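Local coordinates for poly-beta-1,6-N-acetyl-D-glucosamine N-deacetylase (Aggregatibacter actinomycetemcomitans, PDB 4U10), which probably removes acetyl groups from the N-acetylglucosamine units of a poly-beta-1,6-N-acetyl-D-glucosamine exopolysaccharide through its metal-dependent polysaccharide deacetylase domain, the part present in this chain, at residues D146-G151 and L161-A166; G151-P156 and P167-N172; T178-R183 and N214-D219; M206-G211 and T227-L232. One frame throughout, in Å; residues are numbered along the deposited sequence.

Overall arrangement
All four contacts belong to the deacetylase domain. Contact 1 carries His149, a zinc ligand. Contact 2 lies farther from the chain centre than contact 1 (about 26 against 14 Å between centres); the two are about 11 Å apart between centres and share Gly151. Contact 3 packs two helices beside contact 1, also about 11 Å away between centres, and Tyr180 OH reaches Val164 O to join them. Contact 4 lies near the middle of the chain, about 23 Å from contact 2 between centres. It flanks the metal sites: the side chain of Val207 comes within about 3 Å of that of Asp74, and that of Tyr210 within about 4 Å of that of His149.

Contact 1: D146-G151 and L161-A166; sequences DNLHHG and LPAVVA. With ZN (zinc ion), chain C.
The imidazole of His150 meets the methyl of Ala163 because chi1 of 61° sets CG between the backbone N and the carbonyl carbon, folding the ring back toward 161-166. A companion torsion in Leu148, chi1 -65°, places CG opposite the carbonyl carbon and sends the isobutyl group to the same alanine. Ala163 CB therefore sits over one face of the His150 ring, 3.8 Å from CE1 in a CH-pi contact, and equally 3.8 Å from Leu148 CD2. A residue with a single methyl can touch both the imidazole face and the leucine branch at close range. Leu148 CB also packs 4.0 Å from Val164 CG2, the beta-branched valine extending the apolar patch.

The neighbouring His149 turns away from 161-166, and its NE2 binds zinc at 2.1 Å, alongside Asp75 and His144, the Asp-His-His metal triad characteristic of NodB-type deacetylases. A water lies 1.9 Å from the zinc, and the metal probably polarises it.

The backbones meet through a nearly straight hydrogen bond (171°), Ala163 N to His150 O at 2.9 Å, beside the antiparallel non-hydrogen-bonded pair of Gly151 and Pro162. Pro162 then opens a type I turn reaching Val165. A water accepts from Val164 N and donates to Leu148 O at 2.8 Å. His150 is steadied by its own segment: ND1 gives its N-H, within the ring plane, to Gly151 O at 2.7 Å. Direct bond, water bridge and apolar patch together hold the loop that carries His149 against the turn at 162-165, while His149 itself points the other way, toward the metal.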
loop_
_atom_site.group_PDB
_atom_site.type_symbol
_atom_site.label_atom_id
_atom_site.label_comp_id
_atom_site.label_asym_id
_atom_site.label_seq_id
_atom_site.Cartn_x
_atom_site.Cartn_y
_atom_site.Cartn_z
ATOM N N ASP A 146 7.217 6.069 -6.841
ATOM C CA ASP A 146 6.811 6.674 -8.059
ATOM C C ASP A 146 6.786 5.635 -9.202
ATOM O O ASP A 146 5.759 5.357 -9.813
ATOM C CB ASP A 146 7.692 7.902 -8.422
ATOM C CG ASP A 146 6.958 8.852 -9.382
ATOM O OD1 ASP A 146 5.722 9.073 -9.190
ATOM O OD2 ASP A 146 7.630 9.411 -10.264
ATOM N N ASN A 147 7.930 5.095 -9.490
ATOM C CA ASN A 147 8.090 4.100 -10.542
ATOM C C ASN A 147 9.086 2.979 -10.155
ATOM O O ASN A 147 9.939 2.586 -10.933
ATOM C CB ASN A 147 8.508 4.791 -11.826
ATOM C CG ASN A 147 8.550 3.846 -12.998
ATOM O OD1 ASN A 147 7.856 2.889 -13.006
ATOM N ND2 ASN A 147 9.409 4.083 -13.924
ATOM N N LEU A 148 8.968 2.463 -8.925
ATOM C CA LEU A 148 9.778 1.325 -8.458
ATOM C C LEU A 148 8.935 0.102 -8.024
ATOM O O LEU A 148 9.360 -0.731 -7.180
ATOM C CB LEU A 148 10.753 1.807 -7.368
ATOM C CG LEU A 148 11.841 2.817 -7.761
ATOM C CD1 LEU A 148 12.539 3.366 -6.531
ATOM C CD2 LEU A 148 12.851 2.293 -8.795
ATOM N N HIS A 149 7.770 -0.047 -8.661
ATOM C CA HIS A 149 6.901 -1.173 -8.424
ATOM C C HIS A 149 7.103 -2.116 -9.583
ATOM O O HIS A 149 6.158 -2.426 -10.317
ATOM C CB HIS A 149 5.477 -0.722 -8.415
ATOM C CG HIS A 149 4.555 -1.655 -7.716
ATOM N ND1 HIS A 149 4.215 -2.890 -8.203
ATOM C CD2 HIS A 149 3.918 -1.536 -6.530
ATOM C CE1 HIS A 149 3.423 -3.500 -7.354
ATOM N NE2 HIS A 149 3.180 -2.674 -6.353
ATOM N N HIS A 150 8.366 -2.446 -9.830
ATOM C CA HIS A 150 8.770 -3.350 -10.954
ATOM C C HIS A 150 10.078 -4.002 -10.547
ATOM O O HIS A 150 10.659 -3.630 -9.510
ATOM C CB HIS A 150 8.920 -2.610 -12.287
ATOM C CG HIS A 150 9.973 -1.526 -12.275
ATOM N ND1 HIS A 150 11.313 -1.775 -12.453
ATOM C CD2 HIS A 150 9.878 -0.198 -12.044
ATOM C CE1 HIS A 150 11.990 -0.645 -12.393
ATOM N NE2 HIS A 150 11.138 0.330 -12.167
ATOM N N GLY A 151 10.525 -4.989 -11.318
ATOM C CA GLY A 151 11.858 -5.536 -11.185
ATOM C C GLY A 151 12.966 -4.802 -11.916
ATOM O O GLY A 151 12.734 -4.036 -12.859
ATOM N N LEU A 161 15.010 -8.805 -9.440
ATOM C CA LEU A 161 14.603 -8.541 -8.031
ATOM C C LEU A 161 13.838 -7.202 -7.974
ATOM O O LEU A 161 14.040 -6.368 -8.829
ATOM C CB LEU A 161 15.829 -8.443 -7.126
ATOM C CG LEU A 161 16.702 -9.683 -7.026
ATOM C CD1 LEU A 161 17.885 -9.425 -6.102
ATOM C CD2 LEU A 161 15.795 -10.814 -6.545
ATOM N N PRO A 162 12.949 -6.991 -6.958
ATOM C CA PRO A 162 12.230 -5.721 -6.841
ATOM C C PRO A 162 13.196 -4.595 -6.835
ATOM O O PRO A 162 14.134 -4.614 -6.076
ATOM C CB PRO A 162 11.512 -5.837 -5.462
ATOM C CG PRO A 162 11.311 -7.268 -5.244
ATOM C CD PRO A 162 12.414 -7.995 -6.017
ATOM N N ALA A 163 12.952 -3.601 -7.670
ATOM C CA ALA A 163 13.813 -2.471 -7.846
ATOM C C ALA A 163 14.213 -1.731 -6.572
ATOM O O ALA A 163 15.282 -1.148 -6.514
ATOM C CB ALA A 163 13.170 -1.474 -8.857
ATOM N N VAL A 164 13.346 -1.702 -5.572
ATOM C CA VAL A 164 13.637 -1.023 -4.340
ATOM C C VAL A 164 14.836 -1.663 -3.623
ATOM O O VAL A 164 15.608 -0.945 -3.008
ATOM C CB VAL A 164 12.392 -1.011 -3.411
ATOM C CG1 VAL A 164 12.742 -0.582 -1.988
ATOM C CG2 VAL A 164 11.368 -0.047 -3.930
ATOM N N VAL A 165 15.010 -2.980 -3.742
ATOM C CA VAL A 165 15.883 -3.692 -2.800
ATOM C C VAL A 165 17.151 -4.270 -3.403
ATOM O O VAL A 165 17.860 -4.999 -2.688
ATOM C CB VAL A 165 15.163 -4.810 -2.008
ATOM C CG1 VAL A 165 14.077 -4.215 -1.127
ATOM C CG2 VAL A 165 14.600 -5.910 -2.904
ATOM N N ALA A 166 17.460 -3.924 -4.662
ATOM C CA ALA A 166 18.601 -4.513 -5.388
ATOM C C ALA A 166 19.274 -3.478 -6.271
ATOM O O ALA A 166 18.577 -2.876 -7.070
ATOM C CB ALA A 166 18.082 -5.648 -6.273
HETATM ZN ZN ZN C . 1.936 -3.006 -4.746
HETATM O O HOH W 1 10.389 -2.835 -5.571
HETATM O O HOH W 2 2.335 -4.254 -3.401
#

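Contact 2: G151-P156 and P167-N172; sequences GVRANP and PEYKNN
Arg153 and Tyr169 supply the direct hydrogen bond between 151-156 and 167-172: Tyr169 N donates to Arg153 O at 2.9 Å, almost straight at 174°. Two waters add polar bridges. One accepts from Arg153 N and donates to Glu168 OE2 at 2.6 Å, a reach that suits the extended glutamate chain; the other donates to both Ala154 O and Pro167 O. Glu168 OE1 takes a long, weak salt bridge from Lys170 NZ.

These segments belong to two separate two-stranded antiparallel ribbons, 151-153 with 160-162 and 169-170 with 173-174, which meet here at the periphery of the deacetylase domain.

Packing centres on the tyrosine ring. With chi1 at -172°, Tyr169 CG lies opposite its backbone N, and the ring extends beside the arginine side chain. Pro156, a compact, conformationally restricted ring whose C-H groups can lie over the aromatic face, brings CG 3.8 Å from Tyr169 CZ in a CH-pi contact. Tyr169 CE2 comes 3.6 Å from Arg153 NH2, under a guanidinium turned 62° from the ring plane. That guanidinium is held by its own segment: NE donates to Asn155 O at 3.0 Å and NH2 to Pro156 O at 2.9 Å. Nearby, Glu168 CG passes 3.8 Å from Val152 CB.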
loop_
_atom_site.group_PDB
_atom_site.type_symbol
_atom_site.label_atom_id
_atom_site.label_comp_id
_atom_site.label_asym_id
_atom_site.label_seq_id
_atom_site.Cartn_x
_atom_site.Cartn_y
_atom_site.Cartn_z
ATOM N N GLY A 151 10.525 -4.989 -11.318
ATOM C CA GLY A 151 11.858 -5.536 -11.185
ATOM C C GLY A 151 12.966 -4.802 -11.916
ATOM O O GLY A 151 12.734 -4.036 -12.859
ATOM N N VAL A 152 14.182 -5.035 -11.445
ATOM C CA VAL A 152 15.404 -4.723 -12.195
ATOM C C VAL A 152 16.236 -5.994 -12.347
ATOM O O VAL A 152 16.218 -6.909 -11.484
ATOM C CB VAL A 152 16.260 -3.704 -11.466
ATOM C CG1 VAL A 152 15.521 -2.383 -11.334
ATOM C CG2 VAL A 152 16.675 -4.252 -10.107
ATOM N N ARG A 153 17.003 -6.062 -13.426
ATOM C CA ARG A 153 17.970 -7.162 -13.549
ATOM C C ARG A 153 18.971 -7.004 -12.424
ATOM O O ARG A 153 19.542 -5.935 -12.213
ATOM C CB ARG A 153 18.610 -7.097 -14.914
ATOM C CG ARG A 153 19.416 -8.335 -15.257
ATOM C CD ARG A 153 19.950 -8.235 -16.674
ATOM N NE ARG A 153 21.150 -9.048 -16.877
ATOM C CZ ARG A 153 22.033 -8.833 -17.859
ATOM N NH1 ARG A 153 21.871 -7.840 -18.733
ATOM N NH2 ARG A 153 23.104 -9.611 -17.975
ATOM N N ALA A 154 19.156 -8.045 -11.641
ATOM C CA ALA A 154 19.988 -7.936 -10.429
ATOM C C ALA A 154 21.353 -8.672 -10.519
ATOM O O ALA A 154 22.136 -8.675 -9.545
ATOM C CB ALA A 154 19.208 -8.508 -9.274
ATOM N N ASN A 155 21.571 -9.373 -11.636
ATOM C CA ASN A 155 22.837 -10.035 -11.902
ATOM C C ASN A 155 23.135 -10.336 -13.395
ATOM O O ASN A 155 22.281 -10.161 -14.275
ATOM C CB ASN A 155 23.032 -11.246 -10.956
ATOM C CG ASN A 155 22.283 -12.498 -11.375
ATOM O OD1 ASN A 155 22.017 -12.750 -12.554
ATOM N ND2 ASN A 155 22.015 -13.361 -10.397
ATOM N N PRO A 156 24.382 -10.761 -13.703
ATOM C CA PRO A 156 24.636 -11.034 -15.144
ATOM C C PRO A 156 23.866 -12.218 -15.745
ATOM O O PRO A 156 23.684 -12.264 -16.967
ATOM C CB PRO A 156 26.152 -11.253 -15.228
ATOM C CG PRO A 156 26.727 -10.891 -13.874
ATOM C CD PRO A 156 25.596 -10.864 -12.871
ATOM N N PRO A 167 20.615 -3.243 -6.114
ATOM C CA PRO A 167 21.294 -2.529 -7.155
ATOM C C PRO A 167 21.086 -3.242 -8.499
ATOM O O PRO A 167 21.132 -4.460 -8.580
ATOM C CB PRO A 167 22.763 -2.574 -6.731
ATOM C CG PRO A 167 22.764 -2.921 -5.263
ATOM C CD PRO A 167 21.592 -3.878 -5.196
ATOM N N GLU A 168 20.822 -2.447 -9.516
ATOM C CA GLU A 168 20.661 -2.858 -10.853
ATOM C C GLU A 168 21.971 -3.216 -11.574
ATOM O O GLU A 168 22.975 -2.551 -11.432
ATOM C CB GLU A 168 19.991 -1.726 -11.595
ATOM C CG GLU A 168 19.410 -2.180 -12.903
ATOM C CD GLU A 168 18.634 -1.088 -13.635
ATOM O OE1 GLU A 168 18.667 0.136 -13.286
ATOM O OE2 GLU A 168 17.927 -1.499 -14.527
ATOM N N TYR A 169 21.873 -4.267 -12.363
ATOM C CA TYR A 169 22.891 -4.704 -13.250
ATOM C C TYR A 169 22.435 -4.372 -14.662
ATOM O O TYR A 169 21.487 -4.940 -15.135
ATOM C CB TYR A 169 23.075 -6.212 -13.122
ATOM C CG TYR A 169 24.264 -6.674 -13.898
ATOM C CD1 TYR A 169 25.549 -6.664 -13.320
ATOM C CD2 TYR A 169 24.135 -7.083 -15.205
ATOM C CE1 TYR A 169 26.678 -7.054 -14.045
ATOM C CE2 TYR A 169 25.254 -7.460 -15.961
ATOM C CZ TYR A 169 26.517 -7.450 -15.364
ATOM O OH TYR A 169 27.607 -7.876 -16.085
ATOM N N LYS A 170 23.078 -3.399 -15.269
ATOM C CA LYS A 170 22.809 -2.959 -16.654
ATOM C C LYS A 170 24.118 -2.408 -17.188
ATOM O O LYS A 170 25.026 -2.020 -16.410
ATOM C CB LYS A 170 21.715 -1.896 -16.698
ATOM C CG LYS A 170 22.048 -0.687 -15.884
ATOM C CD LYS A 170 21.014 0.410 -16.010
ATOM C CE LYS A 170 21.487 1.563 -15.163
ATOM N NZ LYS A 170 21.775 1.241 -13.746
ATOM N N ASN A 171 24.216 -2.366 -18.510
ATOM C CA ASN A 171 25.450 -1.970 -19.194
ATOM C C ASN A 171 26.622 -2.819 -18.709
ATOM O O ASN A 171 27.709 -2.323 -18.519
ATOM C CB ASN A 171 25.739 -0.501 -18.959
ATOM C CG ASN A 171 24.594 0.419 -19.358
ATOM O OD1 ASN A 171 23.862 0.209 -20.349
ATOM N ND2 ASN A 171 24.454 1.469 -18.598
ATOM N N ASN A 172 26.357 -4.090 -18.440
ATOM C CA ASN A 172 27.347 -5.048 -17.975
ATOM C C ASN A 172 28.036 -4.651 -16.655
ATOM O O ASN A 172 29.203 -4.934 -16.436
ATOM C CB ASN A 172 28.348 -5.352 -19.106
ATOM C CG ASN A 172 27.712 -6.156 -20.242
ATOM O OD1 ASN A 172 27.703 -5.725 -21.394
ATOM N ND2 ASN A 172 27.166 -7.330 -19.910
HETATM O O HOH W 3 17.195 -3.913 -15.120
HETATM O O HOH W 4 22.112 -6.779 -7.609
#

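Contact 3: T178-R183 and N214-D219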
loop_
_atom_site.group_PDB
_atom_site.type_symbol
_atom_site.label_atom_id
_atom_site.label_comp_id
_atom_site.label_asym_id
_atom_site.label_seq_id
_atom_site.Cartn_x
_atom_site.Cartn_y
_atom_site.Cartn_z
ATOM N N THR A 178 26.203 4.385 -4.307
ATOM C CA THR A 178 25.789 5.722 -4.480
ATOM C C THR A 178 24.777 5.905 -5.569
ATOM O O THR A 178 23.860 6.668 -5.391
ATOM C CB THR A 178 27.035 6.610 -4.675
ATOM O OG1 THR A 178 27.767 6.554 -3.445
ATOM C CG2 THR A 178 26.636 7.975 -4.869
ATOM N N GLU A 179 24.926 5.194 -6.682
ATOM C CA GLU A 179 23.943 5.242 -7.772
ATOM C C GLU A 179 22.595 4.615 -7.271
ATOM O O GLU A 179 21.528 5.137 -7.493
ATOM C CB GLU A 179 24.501 4.522 -9.014
ATOM C CG GLU A 179 25.865 5.041 -9.490
ATOM C CD GLU A 179 26.393 4.438 -10.810
ATOM O OE1 GLU A 179 26.711 3.195 -10.927
ATOM O OE2 GLU A 179 26.481 5.278 -11.777
ATOM N N TYR A 180 22.678 3.503 -6.568
ATOM C CA TYR A 180 21.519 2.796 -6.084
ATOM C C TYR A 180 20.754 3.667 -5.071
ATOM O O TYR A 180 19.520 3.853 -5.157
ATOM C CB TYR A 180 22.001 1.444 -5.490
ATOM C CG TYR A 180 20.986 0.734 -4.665
ATOM C CD1 TYR A 180 19.638 0.657 -5.075
ATOM C CD2 TYR A 180 21.356 0.141 -3.439
ATOM C CE1 TYR A 180 18.726 0.017 -4.297
ATOM C CE2 TYR A 180 20.443 -0.500 -2.658
ATOM C CZ TYR A 180 19.131 -0.535 -3.056
ATOM O OH TYR A 180 18.224 -1.167 -2.222
ATOM N N LYS A 181 21.476 4.263 -4.140
ATOM C CA LYS A 181 20.811 5.109 -3.176
ATOM C C LYS A 181 20.129 6.299 -3.818
ATOM O O LYS A 181 19.019 6.702 -3.401
ATOM C CB LYS A 181 21.746 5.596 -2.075
ATOM C CG LYS A 181 20.975 6.473 -1.089
ATOM C CD LYS A 181 21.701 6.794 0.208
ATOM C CE LYS A 181 20.771 7.447 1.219
ATOM N NZ LYS A 181 19.660 6.512 1.581
ATOM N N ASN A 182 20.808 6.940 -4.763
ATOM C CA ASN A 182 20.295 8.048 -5.550
ATOM C C ASN A 182 18.977 7.689 -6.260
ATOM O O ASN A 182 18.084 8.475 -6.369
ATOM C CB ASN A 182 21.322 8.394 -6.666
ATOM C CG ASN A 182 22.391 9.388 -6.228
ATOM O OD1 ASN A 182 22.456 9.812 -5.065
ATOM N ND2 ASN A 182 23.243 9.785 -7.192
ATOM N N ARG A 183 18.964 6.492 -6.850
ATOM C CA ARG A 183 17.803 5.985 -7.574
ATOM C C ARG A 183 16.591 5.924 -6.628
ATOM O O ARG A 183 15.550 6.395 -6.995
ATOM C CB ARG A 183 18.059 4.601 -8.221
ATOM C CG ARG A 183 16.843 4.013 -8.931
ATOM C CD ARG A 183 17.202 2.963 -9.990
ATOM N NE ARG A 183 17.966 1.852 -9.407
ATOM C CZ ARG A 183 17.450 0.807 -8.739
ATOM N NH1 ARG A 183 16.124 0.645 -8.590
ATOM N NH2 ARG A 183 18.262 -0.087 -8.208
ATOM N N ASN A 214 14.712 -2.463 2.711
ATOM C CA ASN A 214 15.968 -2.583 3.378
ATOM C C ASN A 214 16.344 -1.252 3.990
ATOM O O ASN A 214 15.564 -0.294 3.970
ATOM C CB ASN A 214 17.062 -3.149 2.414
ATOM C CG ASN A 214 17.442 -2.163 1.324
ATOM O OD1 ASN A 214 17.335 -0.985 1.502
ATOM N ND2 ASN A 214 17.872 -2.660 0.211
ATOM N N ASP A 215 17.527 -1.188 4.580
ATOM C CA ASP A 215 18.017 0.027 5.218
ATOM C C ASP A 215 18.221 1.190 4.274
ATOM O O ASP A 215 17.965 2.343 4.650
ATOM C CB ASP A 215 19.325 -0.231 6.057
ATOM C CG ASP A 215 20.449 -0.866 5.268
ATOM O OD1 ASP A 215 20.236 -1.681 4.320
ATOM O OD2 ASP A 215 21.580 -0.547 5.642
ATOM N N VAL A 216 18.626 0.928 3.046
ATOM C CA VAL A 216 18.837 2.049 2.136
ATOM C C VAL A 216 17.473 2.674 1.757
ATOM O O VAL A 216 17.278 3.888 1.728
ATOM C CB VAL A 216 19.651 1.591 0.904
ATOM C CG1 VAL A 216 19.719 2.670 -0.184
ATOM C CG2 VAL A 216 21.071 1.220 1.336
ATOM N N ALA A 217 16.519 1.815 1.460
ATOM C CA ALA A 217 15.181 2.251 1.110
ATOM C C ALA A 217 14.594 3.014 2.280
ATOM O O ALA A 217 13.951 4.031 2.098
ATOM C CB ALA A 217 14.329 1.049 0.779
ATOM N N ILE A 218 14.817 2.545 3.503
ATOM C CA ILE A 218 14.216 3.205 4.671
ATOM C C ILE A 218 14.730 4.614 4.772
ATOM O O ILE A 218 13.970 5.550 5.016
ATOM C CB ILE A 218 14.556 2.460 6.009
ATOM C CG1 ILE A 218 13.596 1.298 6.214
ATOM C CG2 ILE A 218 14.374 3.398 7.173
ATOM C CD1 ILE A 218 14.021 0.330 7.300
ATOM N N ASP A 219 16.025 4.784 4.606
ATOM C CA ASP A 219 16.625 6.097 4.768
ATOM C C ASP A 219 16.249 7.032 3.589
ATOM O O ASP A 219 16.076 8.227 3.775
ATOM C CB ASP A 219 18.129 6.006 4.897
ATOM C CG ASP A 219 18.782 7.398 5.152
ATOM O OD1 ASP A 219 18.532 7.955 6.237
ATOM O OD2 ASP A 219 19.459 7.940 4.228
#
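Tyr180 and Lys181 of helix 177-199 reach across to Asn214, Val216 and Asp219 at the start of helix 215-222, the helix of a beta-alpha-beta unit; the short axes pass 9.8 Å apart at -45°.

Asn214 is the N-cap, and its amide serves both helices. OD1 accepts from Ala217 N at 2.9 Å, nearly straight, and more weakly from Val216 N, so it satisfies amides that have no preceding helical turn to bond to. ND2, from within the amide plane, donates to Tyr180 OH at 2.9 Å with an angle of 164°. The phenol has a second partner, the backbone Val164 O, to which it must be the donor; a hydroxyl suits this spot because it can give and accept at once. Ring and amide planes stand nearly perpendicular.

On the other flank Lys181 runs extended as far as CE and bends at chi4 (62°) to bring NZ 3.0 Å from Asp219 OD2, a salt bridge using that oxygen's anti lone pair. Between the two polar links sits Val216, whose short branched side chain packs against both neighbours: CG1 lies 4.1 Å from Tyr180 CE2 and 4.0 Å from Lys181 CB.

Contact 4: M206-G211 and T227-L232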
loop_
_atom_site.group_PDB
_atom_site.type_symbol
_atom_site.label_atom_id
_atom_site.label_comp_id
_atom_site.label_asym_id
_atom_site.label_seq_id
_atom_site.Cartn_x
_atom_site.Cartn_y
_atom_site.Cartn_z
HETATM N N MSE A 206 5.373 5.324 3.631
HETATM C CA MSE A 206 5.818 4.532 2.450
HETATM C C MSE A 206 5.318 3.146 2.599
HETATM O O MSE A 206 5.603 2.451 3.607
HETATM C CB MSE A 206 7.313 4.670 2.260
HETATM C CG MSE A 206 7.936 3.595 1.338
HETATM SE SE MSE A 206 7.249 3.929 -0.478
HETATM C CE MSE A 206 8.396 5.371 -0.946
ATOM N N VAL A 207 4.607 2.657 1.576
ATOM C CA VAL A 207 4.273 1.262 1.553
ATOM C C VAL A 207 5.134 0.534 0.556
ATOM O O VAL A 207 5.132 0.858 -0.642
ATOM C CB VAL A 207 2.770 1.047 1.230
ATOM C CG1 VAL A 207 2.435 -0.435 1.316
ATOM C CG2 VAL A 207 1.858 1.869 2.162
ATOM N N TRP A 208 5.809 -0.531 1.000
ATOM C CA TRP A 208 6.832 -1.164 0.132
ATOM C C TRP A 208 6.145 -2.063 -0.854
ATOM O O TRP A 208 5.282 -2.884 -0.440
ATOM C CB TRP A 208 7.781 -2.007 0.983
ATOM C CG TRP A 208 8.475 -1.221 2.055
ATOM C CD1 TRP A 208 8.421 -1.453 3.393
ATOM C CD2 TRP A 208 9.363 -0.105 1.870
ATOM N NE1 TRP A 208 9.189 -0.528 4.042
ATOM C CE2 TRP A 208 9.767 0.313 3.139
ATOM C CE3 TRP A 208 9.817 0.617 0.750
ATOM C CZ2 TRP A 208 10.603 1.396 3.323
ATOM C CZ3 TRP A 208 10.627 1.655 0.942
ATOM C CH2 TRP A 208 11.027 2.048 2.215
ATOM N N PRO A 209 6.483 -1.944 -2.160
ATOM C CA PRO A 209 6.044 -2.964 -3.121
ATOM C C PRO A 209 6.443 -4.354 -2.671
ATOM O O PRO A 209 7.613 -4.578 -2.304
ATOM C CB PRO A 209 6.861 -2.575 -4.394
ATOM C CG PRO A 209 6.834 -1.078 -4.326
ATOM C CD PRO A 209 7.242 -0.893 -2.867
ATOM N N TYR A 210 5.481 -5.280 -2.710
ATOM C CA TYR A 210 5.692 -6.697 -2.410
ATOM C C TYR A 210 6.159 -6.887 -0.984
ATOM O O TYR A 210 6.678 -7.923 -0.655
ATOM C CB TYR A 210 6.753 -7.271 -3.384
ATOM C CG TYR A 210 6.661 -6.794 -4.871
ATOM C CD1 TYR A 210 5.603 -7.101 -5.663
ATOM C CD2 TYR A 210 7.684 -6.043 -5.446
ATOM C CE1 TYR A 210 5.525 -6.657 -6.979
ATOM C CE2 TYR A 210 7.642 -5.621 -6.768
ATOM C CZ TYR A 210 6.554 -5.940 -7.534
ATOM O OH TYR A 210 6.518 -5.518 -8.862
ATOM N N GLY A 211 6.044 -5.892 -0.108
ATOM C CA GLY A 211 6.482 -6.116 1.276
ATOM C C GLY A 211 8.000 -5.979 1.474
ATOM O O GLY A 211 8.472 -6.146 2.576
ATOM N N THR A 227 8.832 8.307 7.425
ATOM C CA THR A 227 9.535 7.567 8.460
ATOM C C THR A 227 8.707 6.354 8.885
ATOM O O THR A 227 9.254 5.347 9.268
ATOM C CB THR A 227 9.835 8.501 9.680
ATOM O OG1 THR A 227 10.823 9.431 9.282
ATOM C CG2 THR A 227 10.383 7.744 10.826
ATOM N N HIS A 228 7.380 6.466 8.790
ATOM C CA HIS A 228 6.501 5.300 8.889
ATOM C C HIS A 228 6.467 4.521 7.577
ATOM O O HIS A 228 6.172 5.056 6.516
ATOM C CB HIS A 228 5.103 5.719 9.324
ATOM C CG HIS A 228 5.090 6.361 10.667
ATOM N ND1 HIS A 228 5.150 5.636 11.841
ATOM C CD2 HIS A 228 5.055 7.656 11.025
ATOM C CE1 HIS A 228 5.186 6.476 12.859
ATOM N NE2 HIS A 228 5.114 7.706 12.385
ATOM N N HIS A 229 6.758 3.248 7.664
ATOM C CA HIS A 229 6.740 2.389 6.494
ATOM C C HIS A 229 5.961 1.107 6.743
ATOM O O HIS A 229 6.076 0.459 7.796
ATOM C CB HIS A 229 8.185 2.193 5.962
ATOM C CG HIS A 229 9.125 1.556 6.927
ATOM N ND1 HIS A 229 9.355 0.202 6.957
ATOM C CD2 HIS A 229 9.930 2.096 7.871
ATOM C CE1 HIS A 229 10.260 -0.076 7.878
ATOM N NE2 HIS A 229 10.596 1.054 8.469
ATOM N N PHE A 230 5.183 0.698 5.755
ATOM C CA PHE A 230 4.349 -0.500 5.852
ATOM C C PHE A 230 5.022 -1.673 5.114
ATOM O O PHE A 230 5.134 -1.656 3.880
ATOM C CB PHE A 230 2.988 -0.244 5.194
ATOM C CG PHE A 230 1.986 0.589 6.013
ATOM C CD1 PHE A 230 2.333 1.344 7.115
ATOM C CD2 PHE A 230 0.641 0.650 5.575
ATOM C CE1 PHE A 230 1.339 2.127 7.783
ATOM C CE2 PHE A 230 -0.302 1.369 6.249
ATOM C CZ PHE A 230 0.055 2.091 7.339
ATOM N N ALA A 231 5.359 -2.729 5.863
ATOM C CA ALA A 231 5.856 -4.005 5.298
ATOM C C ALA A 231 4.733 -5.077 5.284
ATOM O O ALA A 231 3.552 -4.741 5.257
ATOM C CB ALA A 231 7.111 -4.446 6.081
ATOM N N LEU A 232 5.050 -6.366 5.226
ATOM C CA LEU A 232 4.026 -7.372 5.377
ATOM C C LEU A 232 4.257 -8.061 6.730
ATOM O O LEU A 232 4.535 -7.376 7.740
ATOM C CB LEU A 232 4.007 -8.317 4.174
ATOM C CG LEU A 232 3.502 -7.677 2.878
ATOM C CD1 LEU A 232 3.576 -8.645 1.695
ATOM C CD2 LEU A 232 2.068 -7.269 3.120
HETATM O O HOH W 5 4.558 -3.597 2.034
#
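Met206 and Val207 pair with His229 and Phe230 as parallel strands. Three backbone hydrogen bonds join them: Met206 N donates to His228 O at 3.0 Å, Phe230 N to Met206 O at 2.8 Å, and Trp208 N to Phe230 O at 3.2 Å. Phe230 O is gripped twice, since a water donates to it and also to Trp208 O, carrying the pairing past the end of the strand.

Apolar packing occupies the Val207 and Phe230 face, where Val207 CG2 touches Phe230 CD2 at 3.8 Å; a beta-branched residue suits the extended backbone and gives two methyls to pack against Phe230. Farther along, Gly211 CA lies 3.7 Å from Leu232 CG. Gly211 has phi 81°, readily adopted by glycine, and the absence of a side chain allows the leucine so near.

The aromatic contact lies on the Met206 and His229 face. With chi1 61°, His229 brings its ring rim to rim with the five-membered ring of Trp208, the planes at 57°; ND1 sits at the indole edge, 3.0 Å from Trp208 NE1. On the same face, but within its own segment, Met206, present as selenomethionine, lays its aliphatic CG against the indole toward its rim.

Helix 215-222 links the two strands in a beta-alpha-beta unit, and strand 228-230 runs between 205-207 and 244-245. Met206, Trp208 and His229 pack on helix 215-222, with Phe188 of helix 177-199 also against Met206 and Trp208. The Val207 carbonyl accepts from ND1 of the zinc ligand His144, a second-shell bond. On the other face the Val207 side chain looks toward Asp74 of a zinc site, while Phe230 meets Trp51 of helix 51-58 edge-to-face.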